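Local coordinates for NADPH-dependent nitro/flavin reductase (Bacillus subtilis, PDB 3N2S), which uses NADPH to drive reduction at its bound FMN, acting on flavin as well as nitroaromatic compounds, quinones and azo dyes, at residues S47-S52 against V78-L83; R58-L63 against D143-V148; G137-L142 against T235-Y240; H154-F159 against K242-N247. All coordinates share one frame; numbering follows the deposited sequence.

Contact 1: S47-S52 against V78-L83; sequences SIIGVS and VFCADL
S47, I48 and I49 pair with C80, F79 and V78 in an antiparallel beta contact between strands 46-51 and 75-82, buried in the sheet of the subunit. S47-C80 and I49-V78 are the hydrogen-bonded pairs. S47 N to C80 O and C80 N to S47 O close the first, and the I49 N bond to V78 O is nearly straight (171°). Between them sits the non-hydrogen-bonded pair I48-F79, where I48 CG1 lies 3.6 Å from F79 CE1. I48 CG2 comes over one face of the F79 ring, toward its rim. On the opposite face of the sheet, I49 CD1 reaches C80 SG at 4.0 Å and V51 CG2 meets V78 CG2 at 4.1 Å. In this FMN-dependent alpha-beta-alpha nitroreductase fold the sheet runs on into the second subunit, since I48, I49 and G50 pair in parallel with a strand of that chain. At the D82 end of the pairing, S47 OG donates to D82 OD2 over 2.6 Å, using the anti lone pair. Y187 of the second subunit also bonds OD2, and H183 of that chain bonds S47 OG. With CG anti to its backbone N (chi1 -173°), D82 sets OD1 to cap the backbone N of R85.

Contact 2: R58-L63 against D143-V148; sequences RELSVL and DKVTEV
The carboxylate of E59 lies with one face against V148, whose CG2 methyl is almost equally far from OE2 (3.7 Å) and OE1 (3.9 Å) of E59. CG1 of V148 stands over OE1 from the same side, so the valine offers the acid two methyl groups and no donor. This is the outer side of an antiparallel helix pair: the axes of 58-63 and 143-148 run at 172° to each other, 10.3 Å apart. In the nitroreductase fold the two helices lie side by side on one face of the sheet, with L60 resting on V51 of strand 46-51 and V145 on P157 of strand 155-164. An alanine in place of E59 would take away the flat acid group and would probably leave the outer methyls of V148 uncovered. Deeper in, L60 CD2 touches two valines, 3.9 Å from V145 CG1 and 4.0 Å from V148 CG1. One turn further on, L63 drops its CD1 toward V145 CG2 at 3.8 Å. With CG anti to the carbonyl carbon (chi1 -62°), L63 aims both methyls at the other helix. E59, L60 and L63 thus form a strip along their helix that meets K144, V145 and V148, the closely approaching atoms being mostly carbon. At the far end K144 contributes the aliphatic part of its chain, CB and CD both touching L63, while its ammonium leads away from the interface, and L63 CD2 rests on K144 CB at 3.7 Å.

Contact 3: G137-L142 against T235-Y240; sequences GIRNEL and TYLNDY
The phenol of Y236 ties two backbone groups together: OH donates to R139 O over 2.6 Å and accepts from L142 N over 2.8 Å. The second bond is nearly straight (172°), whereas the hydroxyl stands well above the carbonyl plane of R139, 55° out of it. L142 N belongs to the start of helix 142-149, just past the N-cap position at E141, so a side chain from the C-terminal region serves that helix end. Y236 CG sits between its backbone N and carbonyl carbon (chi1 86°), which swings the ring toward the 137-142 loop. A phenylalanine here would probably leave R139 O without its donor and L142 N without its acceptor. Carbon contacts follow outward. L237 lays CG over one face of the Y236 ring, while its CD2 meets L142 CD1 at 3.7 Å. L142 CB also touches Y240 CE2 at 3.6 Å, and the Y240 hydroxyl is bonded to T146. L237 CD1 lies at the edge of the R139 guanidinium, whose NE makes a salt bridge with E105 of the second subunit. At the loop's beginning G137 N binds FMN O4, so the tyrosine hydroxyl is likely to steady the far end of a turn that touches the flavin.

Contact 4: H154-F159 against K242-N247; sequences HVLPLF and KEKGFN
Two residues with positive phi face each other here: H154 at phi 70° and G245 at phi 94°, their CA atoms 5.1 Å apart. G245 ends helix 237-243 in a Schellman motif, with G245 N bonded to K242 O. Any CB on it would run into ND1 of H154 and against the carbonyl of K244. The helix end is joined to the start of strand 155-164 by a single backbone bond, H154 N to K244 O, 2.8 Å long and somewhat bent at the hydrogen (148°). F246 then brings its ring to the turn of chain at H154: CZ lies 3.3 Å from H154 O, and V155 N is at the ring edge, near its plane, 3.7 Å from CE2. L156 CB packs on the same CE2 at 3.7 Å. Beyond, A81 of strand 75-82 and F107 of helix 104-127 also touch the F246 ring, which lies between the sheet and that helix. K244 CG lies 4.2 Å from L156 CD1, and bends at the second and third torsions lead the ammonium away. The contact thus rests on one backbone bond and a buried ring, with H154 N supplying the K244 carbonyl at the helix end with a donor.

Contacts 1 and 4, about 12 Å apart between centres, share the antiparallel sheet, in which strands 75-82 and 155-164 are neighbours and A81 N bonds to L156 O. Contact 2 covers one face, where L60 touches V51 and V78 of contact 1. Contacts 3 and 4 lie about 10 Å apart between centres and both use helix 237-243. Along the chain contact 1 closes before contacts 3 and 4 open; contacts 1 and 2 interleave, as do 2 and 3, and 3 and 4. The C-terminal chain thus folds back onto helix 142-149 and the sheet, beside the loop that binds FMN, while contacts 1, 3 and 4 all touch the second subunit of the homodimer.

Contact 1: S47-S52 against V78-L83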
loop_
_atom_site.group_PDB
_atom_site.type_symbol
_atom_site.label_atom_id
_atom_site.label_comp_id
_atom_site.label_asym_id
_atom_site.label_seq_id
_atom_site.Cartn_x
_atom_site.Cartn_y
_atom_site.Cartn_z
ATOM N N SER A 47 -12.104 1.989 -2.675
ATOM C CA SER A 47 -13.116 1.314 -3.464
ATOM C C SER A 47 -12.425 0.478 -4.505
ATOM O O SER A 47 -11.281 0.764 -4.879
ATOM C CB SER A 47 -14.083 2.304 -4.112
ATOM O OG SER A 47 -15.163 2.501 -3.217
ATOM N N ILE A 48 -13.086 -0.609 -4.917
ATOM C CA ILE A 48 -12.568 -1.545 -5.911
ATOM C C ILE A 48 -13.587 -1.624 -7.028
ATOM O O ILE A 48 -14.739 -1.987 -6.781
ATOM C CB ILE A 48 -12.291 -2.938 -5.285
ATOM C CG1 ILE A 48 -11.393 -2.843 -4.025
ATOM C CG2 ILE A 48 -11.720 -3.910 -6.338
ATOM C CD1 ILE A 48 -11.361 -4.137 -3.132
ATOM N N ILE A 49 -13.183 -1.275 -8.249
ATOM C CA ILE A 49 -14.113 -1.359 -9.378
ATOM C C ILE A 49 -13.719 -2.573 -10.218
ATOM O O ILE A 49 -12.619 -2.606 -10.764
ATOM C CB ILE A 49 -14.189 -0.045 -10.208
ATOM C CG1 ILE A 49 -14.519 1.168 -9.274
ATOM C CG2 ILE A 49 -15.250 -0.184 -11.351
ATOM C CD1 ILE A 49 -14.360 2.475 -9.881
ATOM N N GLY A 50 -14.613 -3.555 -10.294
ATOM C CA GLY A 50 -14.403 -4.754 -11.095
ATOM C C GLY A 50 -14.855 -4.501 -12.525
ATOM O O GLY A 50 -16.050 -4.290 -12.785
ATOM N N VAL A 51 -13.894 -4.470 -13.454
ATOM C CA VAL A 51 -14.169 -4.159 -14.864
ATOM C C VAL A 51 -14.231 -5.439 -15.715
ATOM O O VAL A 51 -13.227 -6.139 -15.892
ATOM C CB VAL A 51 -13.198 -3.091 -15.441
ATOM C CG1 VAL A 51 -13.669 -2.591 -16.821
ATOM C CG2 VAL A 51 -13.046 -1.909 -14.479
ATOM N N SER A 52 -15.448 -5.760 -16.183
ATOM C CA SER A 52 -15.706 -6.918 -17.037
ATOM C C SER A 52 -16.261 -6.481 -18.413
ATOM O O SER A 52 -16.201 -7.262 -19.354
ATOM C CB SER A 52 -16.640 -7.909 -16.350
ATOM O OG SER A 52 -17.897 -7.309 -16.091
ATOM N N VAL A 78 -9.937 -2.245 -10.456
ATOM C CA VAL A 78 -9.323 -0.917 -10.360
ATOM C C VAL A 78 -9.413 -0.479 -8.903
ATOM O O VAL A 78 -10.522 -0.353 -8.363
ATOM C CB VAL A 78 -9.861 0.160 -11.354
ATOM C CG1 VAL A 78 -9.170 1.513 -11.118
ATOM C CG2 VAL A 78 -9.671 -0.295 -12.801
ATOM N N PHE A 79 -8.244 -0.251 -8.269
ATOM C CA PHE A 79 -8.190 0.191 -6.878
ATOM C C PHE A 79 -8.205 1.689 -6.833
ATOM O O PHE A 79 -7.392 2.331 -7.504
ATOM C CB PHE A 79 -6.957 -0.386 -6.131
ATOM C CG PHE A 79 -7.186 -1.821 -5.731
ATOM C CD1 PHE A 79 -7.572 -2.145 -4.434
ATOM C CD2 PHE A 79 -7.076 -2.849 -6.668
ATOM C CE1 PHE A 79 -7.832 -3.473 -4.076
ATOM C CE2 PHE A 79 -7.313 -4.179 -6.304
ATOM C CZ PHE A 79 -7.697 -4.480 -5.009
ATOM N N CYS A 80 -9.117 2.246 -6.025
ATOM C CA CYS A 80 -9.253 3.706 -5.882
ATOM C C CYS A 80 -9.079 4.142 -4.465
ATOM O O CYS A 80 -9.627 3.497 -3.573
ATOM C CB CYS A 80 -10.620 4.184 -6.376
ATOM S SG CYS A 80 -11.065 3.646 -8.037
ATOM N N ALA A 81 -8.465 5.335 -4.268
ATOM C CA ALA A 81 -8.476 6.027 -2.984
ATOM C C ALA A 81 -9.916 6.548 -2.942
ATOM O O ALA A 81 -10.424 7.022 -3.970
ATOM C CB ALA A 81 -7.475 7.183 -2.992
ATOM N N ASP A 82 -10.620 6.363 -1.819
ATOM C CA ASP A 82 -12.026 6.773 -1.726
ATOM C C ASP A 82 -12.326 7.498 -0.424
ATOM O O ASP A 82 -12.342 6.880 0.635
ATOM C CB ASP A 82 -12.977 5.551 -1.900
ATOM C CG ASP A 82 -14.475 5.851 -2.003
ATOM O OD1 ASP A 82 -14.916 6.884 -1.469
ATOM O OD2 ASP A 82 -15.217 4.993 -2.523
ATOM N N LEU A 83 -12.632 8.790 -0.532
ATOM C CA LEU A 83 -13.075 9.625 0.597
ATOM C C LEU A 83 -14.494 10.153 0.327
ATOM O O LEU A 83 -15.073 10.892 1.137
ATOM C CB LEU A 83 -12.066 10.731 0.891
ATOM C CG LEU A 83 -10.705 10.231 1.444
ATOM C CD1 LEU A 83 -9.684 11.323 1.516
ATOM C CD2 LEU A 83 -10.863 9.544 2.799
#

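Contact 2: R58-L63 against D143-V148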
loop_
_atom_site.group_PDB
_atom_site.type_symbol
_atom_site.label_atom_id
_atom_site.label_comp_id
_atom_site.label_asym_id
_atom_site.label_seq_id
_atom_site.Cartn_x
_atom_site.Cartn_y
_atom_site.Cartn_z
ATOM N N ARG A 58 -10.979 -2.476 -22.761
ATOM C CA ARG A 58 -10.234 -2.027 -23.942
ATOM C C ARG A 58 -9.754 -0.601 -23.763
ATOM O O ARG A 58 -8.572 -0.333 -23.965
ATOM C CB ARG A 58 -11.078 -2.157 -25.233
ATOM C CG ARG A 58 -10.224 -1.951 -26.491
ATOM C CD ARG A 58 -11.026 -1.404 -27.661
ATOM N NE ARG A 58 -11.756 -0.167 -27.344
ATOM C CZ ARG A 58 -11.242 1.056 -27.419
ATOM N NH1 ARG A 58 -11.982 2.112 -27.114
ATOM N NH2 ARG A 58 -9.980 1.233 -27.787
ATOM N N GLU A 59 -10.656 0.319 -23.382
ATOM C CA GLU A 59 -10.289 1.723 -23.184
ATOM C C GLU A 59 -9.179 1.846 -22.154
ATOM O O GLU A 59 -8.217 2.573 -22.378
ATOM C CB GLU A 59 -11.494 2.563 -22.714
ATOM C CG GLU A 59 -12.587 2.775 -23.741
ATOM C CD GLU A 59 -13.795 3.445 -23.120
ATOM O OE1 GLU A 59 -14.567 2.761 -22.404
ATOM O OE2 GLU A 59 -13.923 4.676 -23.295
ATOM N N LEU A 60 -9.315 1.153 -21.016
ATOM C CA LEU A 60 -8.313 1.194 -19.945
ATOM C C LEU A 60 -6.976 0.651 -20.423
ATOM O O LEU A 60 -5.940 1.223 -20.091
ATOM C CB LEU A 60 -8.810 0.426 -18.698
ATOM C CG LEU A 60 -10.054 1.026 -17.989
ATOM C CD1 LEU A 60 -10.604 0.080 -16.957
ATOM C CD2 LEU A 60 -9.775 2.435 -17.406
ATOM N N SER A 61 -6.990 -0.417 -21.237
ATOM C CA SER A 61 -5.762 -0.978 -21.803
ATOM C C SER A 61 -5.038 0.109 -22.624
ATOM O O SER A 61 -3.834 0.297 -22.464
ATOM C CB SER A 61 -6.091 -2.174 -22.703
ATOM O OG SER A 61 -4.935 -2.547 -23.432
ATOM N N VAL A 62 -5.790 0.825 -23.491
ATOM C CA VAL A 62 -5.244 1.896 -24.346
ATOM C C VAL A 62 -4.680 3.016 -23.486
ATOM O O VAL A 62 -3.515 3.410 -23.673
ATOM C CB VAL A 62 -6.279 2.424 -25.377
ATOM C CG1 VAL A 62 -5.737 3.643 -26.127
ATOM C CG2 VAL A 62 -6.654 1.325 -26.354
ATOM N N LEU A 63 -5.487 3.509 -22.523
ATOM C CA LEU A 63 -5.068 4.583 -21.610
ATOM C C LEU A 63 -3.831 4.177 -20.825
ATOM O O LEU A 63 -2.971 5.018 -20.590
ATOM C CB LEU A 63 -6.225 5.013 -20.671
ATOM C CG LEU A 63 -7.479 5.588 -21.363
ATOM C CD1 LEU A 63 -8.674 5.669 -20.395
ATOM C CD2 LEU A 63 -7.184 6.922 -22.036
ATOM N N ASP A 143 -7.889 11.548 -16.016
ATOM C CA ASP A 143 -9.119 12.274 -16.364
ATOM C C ASP A 143 -9.990 11.390 -17.243
ATOM O O ASP A 143 -11.185 11.289 -17.007
ATOM C CB ASP A 143 -8.815 13.620 -17.050
ATOM C CG ASP A 143 -9.941 14.654 -16.921
ATOM O OD1 ASP A 143 -11.054 14.394 -17.436
ATOM O OD2 ASP A 143 -9.694 15.738 -16.343
ATOM N N LYS A 144 -9.382 10.667 -18.198
ATOM C CA LYS A 144 -10.127 9.755 -19.061
ATOM C C LYS A 144 -10.531 8.484 -18.321
ATOM O O LYS A 144 -11.619 7.974 -18.561
ATOM C CB LYS A 144 -9.360 9.462 -20.361
ATOM C CG LYS A 144 -9.235 10.713 -21.231
ATOM C CD LYS A 144 -8.589 10.449 -22.583
ATOM C CE LYS A 144 -8.284 11.725 -23.344
ATOM N NZ LYS A 144 -9.495 12.557 -23.585
ATOM N N VAL A 145 -9.682 7.983 -17.405
ATOM C CA VAL A 145 -9.978 6.801 -16.577
ATOM C C VAL A 145 -11.205 7.085 -15.674
ATOM O O VAL A 145 -12.129 6.262 -15.624
ATOM C CB VAL A 145 -8.729 6.324 -15.781
ATOM C CG1 VAL A 145 -9.094 5.264 -14.752
ATOM C CG2 VAL A 145 -7.647 5.793 -16.733
ATOM N N THR A 146 -11.261 8.308 -15.060
ATOM C CA THR A 146 -12.402 8.676 -14.218
ATOM C C THR A 146 -13.691 8.753 -15.045
ATOM O O THR A 146 -14.759 8.447 -14.514
ATOM C CB THR A 146 -12.141 9.964 -13.409
ATOM O OG1 THR A 146 -11.930 11.063 -14.292
ATOM C CG2 THR A 146 -10.965 9.829 -12.440
ATOM N N GLU A 147 -13.592 9.119 -16.350
ATOM C CA GLU A 147 -14.756 9.149 -17.237
ATOM C C GLU A 147 -15.206 7.720 -17.567
ATOM O O GLU A 147 -16.406 7.463 -17.592
ATOM C CB GLU A 147 -14.457 9.900 -18.547
ATOM C CG GLU A 147 -14.182 11.377 -18.397
ATOM C CD GLU A 147 -14.179 12.059 -19.747
ATOM O OE1 GLU A 147 -13.087 12.438 -20.223
ATOM O OE2 GLU A 147 -15.266 12.158 -20.361
ATOM N N VAL A 148 -14.246 6.784 -17.818
ATOM C CA VAL A 148 -14.573 5.377 -18.116
ATOM C C VAL A 148 -15.306 4.752 -16.905
ATOM O O VAL A 148 -16.338 4.086 -17.064
ATOM C CB VAL A 148 -13.299 4.555 -18.508
ATOM C CG1 VAL A 148 -13.576 3.052 -18.544
ATOM C CG2 VAL A 148 -12.715 5.016 -19.833
#

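Contact 3: G137-L142 against T235-Y240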
loop_
_atom_site.group_PDB
_atom_site.type_symbol
_atom_site.label_atom_id
_atom_site.label_comp_id
_atom_site.label_asym_id
_atom_site.label_seq_id
_atom_site.Cartn_x
_atom_site.Cartn_y
_atom_site.Cartn_z
ATOM N N GLY A 137 -0.137 2.046 -15.147
ATOM C CA GLY A 137 -0.260 2.693 -16.448
ATOM C C GLY A 137 -1.526 3.509 -16.617
ATOM O O GLY A 137 -1.527 4.491 -17.364
ATOM N N ILE A 138 -2.610 3.150 -15.895
ATOM C CA ILE A 138 -3.870 3.926 -15.914
ATOM C C ILE A 138 -3.639 5.395 -15.451
ATOM O O ILE A 138 -4.402 6.287 -15.837
ATOM C CB ILE A 138 -5.042 3.253 -15.134
ATOM C CG1 ILE A 138 -4.761 3.168 -13.616
ATOM C CG2 ILE A 138 -5.421 1.896 -15.745
ATOM C CD1 ILE A 138 -6.002 2.934 -12.755
ATOM N N ARG A 139 -2.552 5.649 -14.672
ATOM C CA ARG A 139 -2.231 7.022 -14.222
ATOM C C ARG A 139 -1.681 7.931 -15.339
ATOM O O ARG A 139 -1.426 9.110 -15.086
ATOM C CB ARG A 139 -1.309 7.036 -12.985
ATOM C CG ARG A 139 -1.973 6.446 -11.742
ATOM C CD ARG A 139 -1.264 6.846 -10.464
ATOM N NE ARG A 139 0.182 6.594 -10.511
ATOM C CZ ARG A 139 0.773 5.428 -10.245
ATOM N NH1 ARG A 139 0.047 4.358 -9.935
ATOM N NH2 ARG A 139 2.093 5.312 -10.334
ATOM N N ASN A 140 -1.520 7.397 -16.572
ATOM C CA ASN A 140 -1.099 8.200 -17.726
ATOM C C ASN A 140 -2.203 9.198 -18.074
ATOM O O ASN A 140 -1.903 10.312 -18.500
ATOM C CB ASN A 140 -0.820 7.310 -18.962
ATOM C CG ASN A 140 0.416 6.458 -18.890
ATOM O OD1 ASN A 140 1.403 6.810 -18.248
ATOM N ND2 ASN A 140 0.406 5.338 -19.602
ATOM N N GLU A 141 -3.480 8.796 -17.913
ATOM C CA GLU A 141 -4.634 9.603 -18.310
ATOM C C GLU A 141 -5.770 9.468 -17.305
ATOM O O GLU A 141 -6.845 9.015 -17.667
ATOM C CB GLU A 141 -5.108 9.163 -19.712
ATOM C CG GLU A 141 -4.038 9.224 -20.791
ATOM C CD GLU A 141 -4.487 9.697 -22.158
ATOM O OE1 GLU A 141 -4.082 9.069 -23.162
ATOM O OE2 GLU A 141 -5.221 10.709 -22.228
ATOM N N LEU A 142 -5.534 9.834 -16.034
ATOM C CA LEU A 142 -6.566 9.685 -15.007
ATOM C C LEU A 142 -7.895 10.392 -15.299
ATOM O O LEU A 142 -8.922 9.859 -14.910
ATOM C CB LEU A 142 -6.060 10.036 -13.610
ATOM C CG LEU A 142 -5.285 8.985 -12.828
ATOM C CD1 LEU A 142 -5.074 9.467 -11.408
ATOM C CD2 LEU A 142 -6.002 7.580 -12.833
ATOM N N THR A 235 3.607 14.676 -14.639
ATOM C CA THR A 235 3.626 15.958 -13.894
ATOM C C THR A 235 2.215 16.543 -13.668
ATOM O O THR A 235 1.983 17.158 -12.627
ATOM C CB THR A 235 4.552 16.976 -14.598
ATOM O OG1 THR A 235 3.979 17.341 -15.852
ATOM C CG2 THR A 235 5.942 16.438 -14.811
ATOM N N TYR A 236 1.276 16.310 -14.614
ATOM C CA TYR A 236 -0.122 16.765 -14.558
ATOM C C TYR A 236 -0.830 16.318 -13.261
ATOM O O TYR A 236 -1.798 16.957 -12.844
ATOM C CB TYR A 236 -0.909 16.307 -15.808
ATOM C CG TYR A 236 -1.508 14.913 -15.694
ATOM C CD1 TYR A 236 -2.824 14.731 -15.290
ATOM C CD2 TYR A 236 -0.744 13.777 -15.965
ATOM C CE1 TYR A 236 -3.368 13.457 -15.145
ATOM C CE2 TYR A 236 -1.281 12.491 -15.827
ATOM C CZ TYR A 236 -2.597 12.341 -15.425
ATOM O OH TYR A 236 -3.149 11.100 -15.300
ATOM N N LEU A 237 -0.368 15.194 -12.651
ATOM C CA LEU A 237 -0.944 14.672 -11.406
ATOM C C LEU A 237 -0.811 15.641 -10.232
ATOM O O LEU A 237 -1.640 15.602 -9.334
ATOM C CB LEU A 237 -0.398 13.280 -11.053
ATOM C CG LEU A 237 -0.832 12.134 -12.008
ATOM C CD1 LEU A 237 -0.069 10.861 -11.711
ATOM C CD2 LEU A 237 -2.336 11.863 -11.886
ATOM N N ASN A 238 0.208 16.519 -10.234
ATOM C CA ASN A 238 0.402 17.540 -9.185
ATOM C C ASN A 238 -0.891 18.335 -9.002
ATOM O O ASN A 238 -1.381 18.471 -7.876
ATOM C CB ASN A 238 1.555 18.498 -9.566
ATOM C CG ASN A 238 2.922 17.878 -9.604
ATOM O OD1 ASN A 238 3.122 16.689 -9.312
ATOM N ND2 ASN A 238 3.903 18.675 -9.993
ATOM N N ASP A 239 -1.485 18.783 -10.137
ATOM C CA ASP A 239 -2.729 19.536 -10.138
ATOM C C ASP A 239 -3.940 18.648 -10.231
ATOM O O ASP A 239 -4.945 18.982 -9.612
ATOM C CB ASP A 239 -2.758 20.569 -11.281
ATOM C CG ASP A 239 -1.648 21.607 -11.167
ATOM O OD1 ASP A 239 -1.390 22.090 -10.031
ATOM O OD2 ASP A 239 -1.032 21.924 -12.196
ATOM N N TYR A 240 -3.884 17.552 -11.026
ATOM C CA TYR A 240 -5.049 16.676 -11.200
ATOM C C TYR A 240 -5.537 16.036 -9.900
ATOM O O TYR A 240 -6.754 15.970 -9.692
ATOM C CB TYR A 240 -4.864 15.634 -12.320
ATOM C CG TYR A 240 -6.133 14.861 -12.586
ATOM C CD1 TYR A 240 -7.138 15.394 -13.387
ATOM C CD2 TYR A 240 -6.374 13.643 -11.957
ATOM C CE1 TYR A 240 -8.338 14.722 -13.574
ATOM C CE2 TYR A 240 -7.578 12.968 -12.127
ATOM C CZ TYR A 240 -8.549 13.505 -12.946
ATOM O OH TYR A 240 -9.735 12.838 -13.101
#

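Contact 4: H154-F159 against K242-N247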
loop_
_atom_site.group_PDB
_atom_site.type_symbol
_atom_site.label_atom_id
_atom_site.label_comp_id
_atom_site.label_asym_id
_atom_site.label_seq_id
_atom_site.Cartn_x
_atom_site.Cartn_y
_atom_site.Cartn_z
ATOM N N HIS A 154 -13.558 13.117 -4.874
ATOM C CA HIS A 154 -13.013 12.407 -3.692
ATOM C C HIS A 154 -12.751 10.921 -3.942
ATOM O O HIS A 154 -12.610 10.143 -2.995
ATOM C CB HIS A 154 -13.841 12.647 -2.412
ATOM C CG HIS A 154 -13.978 14.098 -2.091
ATOM N ND1 HIS A 154 -12.890 14.849 -1.696
ATOM C CD2 HIS A 154 -15.060 14.896 -2.184
ATOM C CE1 HIS A 154 -13.349 16.079 -1.535
ATOM N NE2 HIS A 154 -14.648 16.157 -1.824
ATOM N N VAL A 155 -12.691 10.540 -5.225
ATOM C CA VAL A 155 -12.370 9.170 -5.645
ATOM C C VAL A 155 -11.213 9.286 -6.646
ATOM O O VAL A 155 -11.316 10.027 -7.628
ATOM C CB VAL A 155 -13.574 8.345 -6.186
ATOM C CG1 VAL A 155 -13.124 6.969 -6.681
ATOM C CG2 VAL A 155 -14.651 8.176 -5.126
ATOM N N LEU A 156 -10.087 8.611 -6.351
ATOM C CA LEU A 156 -8.927 8.666 -7.224
ATOM C C LEU A 156 -8.484 7.262 -7.650
ATOM O O LEU A 156 -7.925 6.533 -6.820
ATOM C CB LEU A 156 -7.753 9.412 -6.526
ATOM C CG LEU A 156 -6.526 9.745 -7.411
ATOM C CD1 LEU A 156 -6.856 10.883 -8.422
ATOM C CD2 LEU A 156 -5.350 10.186 -6.561
ATOM N N PRO A 157 -8.641 6.881 -8.940
ATOM C CA PRO A 157 -8.100 5.572 -9.380
ATOM C C PRO A 157 -6.565 5.610 -9.238
ATOM O O PRO A 157 -5.942 6.617 -9.541
ATOM C CB PRO A 157 -8.547 5.471 -10.846
ATOM C CG PRO A 157 -9.696 6.495 -10.985
ATOM C CD PRO A 157 -9.257 7.615 -10.070
ATOM N N LEU A 158 -5.980 4.558 -8.656
ATOM C CA LEU A 158 -4.542 4.509 -8.376
ATOM C C LEU A 158 -3.830 3.554 -9.314
ATOM O O LEU A 158 -2.756 3.873 -9.822
ATOM C CB LEU A 158 -4.301 4.059 -6.908
ATOM C CG LEU A 158 -5.066 4.821 -5.814
ATOM C CD1 LEU A 158 -4.760 4.238 -4.445
ATOM C CD2 LEU A 158 -4.698 6.319 -5.834
ATOM N N PHE A 159 -4.395 2.353 -9.480
ATOM C CA PHE A 159 -3.820 1.305 -10.343
ATOM C C PHE A 159 -4.870 0.240 -10.561
ATOM O O PHE A 159 -5.793 0.102 -9.752
ATOM C CB PHE A 159 -2.565 0.649 -9.701
ATOM C CG PHE A 159 -2.768 0.245 -8.252
ATOM C CD1 PHE A 159 -3.358 -0.972 -7.929
ATOM C CD2 PHE A 159 -2.377 1.090 -7.211
ATOM C CE1 PHE A 159 -3.586 -1.315 -6.604
ATOM C CE2 PHE A 159 -2.601 0.736 -5.877
ATOM C CZ PHE A 159 -3.206 -0.460 -5.582
ATOM N N LYS A 242 -5.411 17.283 -6.897
ATOM C CA LYS A 242 -6.056 18.418 -6.206
ATOM C C LYS A 242 -7.449 18.683 -6.767
ATOM O O LYS A 242 -8.371 18.938 -5.993
ATOM C CB LYS A 242 -5.181 19.681 -6.308
ATOM C CG LYS A 242 -3.877 19.592 -5.525
ATOM C CD LYS A 242 -2.989 20.793 -5.782
ATOM C CE LYS A 242 -1.593 20.614 -5.225
ATOM N NZ LYS A 242 -1.546 20.677 -3.734
ATOM N N GLU A 243 -7.612 18.571 -8.112
ATOM C CA GLU A 243 -8.877 18.725 -8.834
ATOM C C GLU A 243 -9.890 17.679 -8.349
ATOM O O GLU A 243 -11.088 17.955 -8.316
ATOM C CB GLU A 243 -8.629 18.584 -10.356
ATOM C CG GLU A 243 -9.815 18.877 -11.264
ATOM C CD GLU A 243 -9.534 18.711 -12.750
ATOM O OE1 GLU A 243 -8.392 18.994 -13.182
ATOM O OE2 GLU A 243 -10.460 18.302 -13.486
ATOM N N LYS A 244 -9.407 16.481 -7.956
ATOM C CA LYS A 244 -10.261 15.405 -7.469
ATOM C C LYS A 244 -10.546 15.472 -5.973
ATOM O O LYS A 244 -11.280 14.634 -5.455
ATOM C CB LYS A 244 -9.708 14.028 -7.897
ATOM C CG LYS A 244 -9.801 13.783 -9.404
ATOM C CD LYS A 244 -11.211 13.430 -9.884
ATOM C CE LYS A 244 -11.769 14.440 -10.841
ATOM N NZ LYS A 244 -13.076 13.998 -11.390
ATOM N N GLY A 245 -9.989 16.468 -5.301
ATOM C CA GLY A 245 -10.206 16.702 -3.882
ATOM C C GLY A 245 -9.182 16.097 -2.953
ATOM O O GLY A 245 -9.491 15.845 -1.790
ATOM N N PHE A 246 -7.935 15.891 -3.422
ATOM C CA PHE A 246 -6.897 15.314 -2.573
ATOM C C PHE A 246 -5.659 16.165 -2.501
ATOM O O PHE A 246 -5.334 16.862 -3.457
ATOM C CB PHE A 246 -6.452 13.930 -3.122
ATOM C CG PHE A 246 -7.497 12.849 -3.057
ATOM C CD1 PHE A 246 -7.531 11.957 -1.992
ATOM C CD2 PHE A 246 -8.433 12.696 -4.081
ATOM C CE1 PHE A 246 -8.488 10.933 -1.941
ATOM C CE2 PHE A 246 -9.378 11.674 -4.032
ATOM C CZ PHE A 246 -9.404 10.805 -2.955
ATOM N N ASN A 247 -4.905 16.016 -1.407
ATOM C CA ASN A 247 -3.558 16.577 -1.229
ATOM C C ASN A 247 -3.449 18.107 -1.421
ATOM O O ASN A 247 -2.426 18.619 -1.892
ATOM C CB ASN A 247 -2.639 15.836 -2.216
ATOM C CG ASN A 247 -1.190 15.917 -1.920
ATOM O OD1 ASN A 247 -0.769 15.828 -0.778
ATOM N ND2 ASN A 247 -0.399 15.998 -2.972
#